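Local structure of putative TetR-family transcriptional regulator (Rhodococcus sp., 2G3B) at residues G49-A54 with E112-P117. The protein probably acts as a TetR-family transcriptional regulator, binding DNA through an N-terminal helix-turn-helix domain and likely repressing transcription. Sequence-based numbering, arbitrary orientation.
Sequences GLLEAA and EALRDP
Glu52 and Pro117 have the closest pair of CA atoms across the two segments, 5.5 Å, where helix 47-66 meets the N-terminal end of helix 115-139. In this TetR-family fold, helix 47-66 follows the predicted helix-turn-helix and runs on into the C-terminal domain, so the contact joins the helix leaving the DNA-binding part to helix 115-139 of the C-terminal domain. The interface is small, 152 Å² summed over both sides, and two side-chain pairings account for it. In the first, the Glu52 side chain crosses the Pro117 ring at about a right angle. CG of Glu52 stands anti to its own amide nitrogen (chi1 175°), and the chain stays extended beyond it, which lays the methylenes against one ring corner: Glu52 CB is 4.0 Å from Pro117 CB, and Glu52 CG is equally close to that atom. Glu52 OE1 lies beside the ring, 4.2 Å from Pro117 CG, and forms a salt bridge with Arg120 NH2. In the second pairing, the CD2 methyl of Leu114 reaches Leu51 CB at 4.2 Å; with chi1 at -101°, off the staggered positions, the end of Leu114 comes nearer to segment 49-54 than its CB direction suggests. Leu114 also packs on Leu55 and Leu104, while Leu51 touches Ile16 and Ile21 of helix 2-23. A water links the backbones, donating to Glu52 O at 3.1 Å and to Pro117 O at 3.2 Å.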
loop_
_atom_site.group_PDB
_atom_site.type_symbol
_atom_site.label_atom_id
_atom_site.label_comp_id
_atom_site.label_asym_id
_atom_site.label_seq_id
_atom_site.Cartn_x
_atom_site.Cartn_y
_atom_site.Cartn_z
ATOM N N GLY A 49 22.165 -2.676 -7.111
ATOM C CA GLY A 49 22.338 -4.161 -6.987
ATOM C C GLY A 49 22.041 -4.635 -5.562
ATOM O O GLY A 49 21.415 -5.681 -5.360
ATOM N N LEU A 50 22.486 -3.858 -4.561
ATOM C CA LEU A 50 22.203 -4.144 -3.138
ATOM C C LEU A 50 20.695 -4.179 -2.885
ATOM O O LEU A 50 20.158 -5.125 -2.265
ATOM C CB LEU A 50 22.949 -3.130 -2.174
ATOM C CG LEU A 50 22.699 -3.284 -0.634
ATOM C CD1 LEU A 50 23.218 -4.646 -0.158
ATOM C CD2 LEU A 50 23.301 -2.160 0.257
ATOM N N LEU A 51 19.990 -3.175 -3.399
ATOM C CA LEU A 51 18.552 -3.041 -3.105
ATOM C C LEU A 51 17.766 -4.153 -3.803
ATOM O O LEU A 51 16.852 -4.770 -3.200
ATOM C CB LEU A 51 18.040 -1.659 -3.545
ATOM C CG LEU A 51 18.566 -0.460 -2.731
ATOM C CD1 LEU A 51 18.221 0.866 -3.372
ATOM C CD2 LEU A 51 18.068 -0.488 -1.318
ATOM N N GLU A 52 18.118 -4.405 -5.062
ATOM C CA GLU A 52 17.541 -5.544 -5.795
ATOM C C GLU A 52 17.698 -6.826 -4.992
ATOM O O GLU A 52 16.748 -7.537 -4.762
ATOM C CB GLU A 52 18.199 -5.728 -7.146
ATOM C CG GLU A 52 17.658 -7.006 -7.847
ATOM C CD GLU A 52 18.117 -7.161 -9.311
ATOM O OE1 GLU A 52 17.998 -6.189 -10.087
ATOM O OE2 GLU A 52 18.583 -8.262 -9.689
ATOM N N ALA A 53 18.913 -7.113 -4.525
ATOM C CA ALA A 53 19.139 -8.321 -3.738
ATOM C C ALA A 53 18.390 -8.294 -2.398
ATOM O O ALA A 53 17.907 -9.351 -1.920
ATOM C CB ALA A 53 20.669 -8.568 -3.549
ATOM N N ALA A 54 18.245 -7.107 -1.791
ATOM C CA ALA A 54 17.464 -6.977 -0.541
ATOM C C ALA A 54 15.960 -7.203 -0.785
ATOM O O ALA A 54 15.297 -7.858 -0.009
ATOM C CB ALA A 54 17.660 -5.605 0.125
ATOM N N GLU A 112 12.934 5.922 -9.740
ATOM C CA GLU A 112 12.549 5.056 -10.869
ATOM C C GLU A 112 13.388 3.767 -11.012
ATOM O O GLU A 112 12.881 2.739 -11.473
ATOM C CB GLU A 112 12.529 5.890 -12.155
ATOM C CG GLU A 112 12.581 5.141 -13.483
ATOM C CD GLU A 112 12.108 6.031 -14.628
ATOM O OE1 GLU A 112 12.375 5.707 -15.822
ATOM O OE2 GLU A 112 11.454 7.069 -14.320
ATOM N N ALA A 113 14.644 3.807 -10.576
ATOM C CA ALA A 113 15.528 2.623 -10.677
ATOM C C ALA A 113 15.043 1.424 -9.856
ATOM O O ALA A 113 15.401 0.291 -10.166
ATOM C CB ALA A 113 16.982 2.958 -10.257
ATOM N N LEU A 114 14.309 1.709 -8.777
ATOM C CA LEU A 114 13.764 0.691 -7.879
ATOM C C LEU A 114 12.603 -0.077 -8.514
ATOM O O LEU A 114 12.197 -1.154 -8.060
ATOM C CB LEU A 114 13.246 1.383 -6.613
ATOM C CG LEU A 114 14.122 1.326 -5.366
ATOM C CD1 LEU A 114 13.320 1.854 -4.133
ATOM C CD2 LEU A 114 14.472 -0.193 -5.197
ATOM N N ARG A 115 12.027 0.510 -9.551
ATOM C CA ARG A 115 10.732 0.011 -10.103
ATOM C C ARG A 115 10.864 -1.349 -10.724
ATOM O O ARG A 115 10.019 -2.246 -10.445
ATOM C CB ARG A 115 10.146 1.001 -11.126
ATOM C CG ARG A 115 9.640 2.275 -10.479
ATOM C CD ARG A 115 9.200 3.237 -11.565
ATOM N NE ARG A 115 8.632 4.442 -10.935
ATOM C CZ ARG A 115 8.070 5.427 -11.621
ATOM N NH1 ARG A 115 7.998 5.357 -12.963
ATOM N NH2 ARG A 115 7.584 6.474 -10.978
ATOM N N ASP A 116 11.904 -1.535 -11.555
ATOM C CA ASP A 116 12.074 -2.841 -12.251
ATOM C C ASP A 116 12.347 -4.003 -11.260
ATOM O O ASP A 116 11.691 -5.030 -11.323
ATOM C CB ASP A 116 13.162 -2.779 -13.348
ATOM C CG ASP A 116 12.652 -2.137 -14.639
ATOM O OD1 ASP A 116 11.427 -1.887 -14.771
ATOM O OD2 ASP A 116 13.464 -1.920 -15.532
ATOM N N PRO A 117 13.315 -3.850 -10.348
ATOM C CA PRO A 117 13.460 -4.929 -9.358
ATOM C C PRO A 117 12.193 -5.188 -8.524
ATOM O O PRO A 117 11.853 -6.345 -8.304
ATOM C CB PRO A 117 14.618 -4.450 -8.421
ATOM C CG PRO A 117 15.192 -3.296 -9.038
ATOM C CD PRO A 117 14.355 -2.809 -10.202
HETATM O O HOH W 1 14.520 -7.395 -6.959
#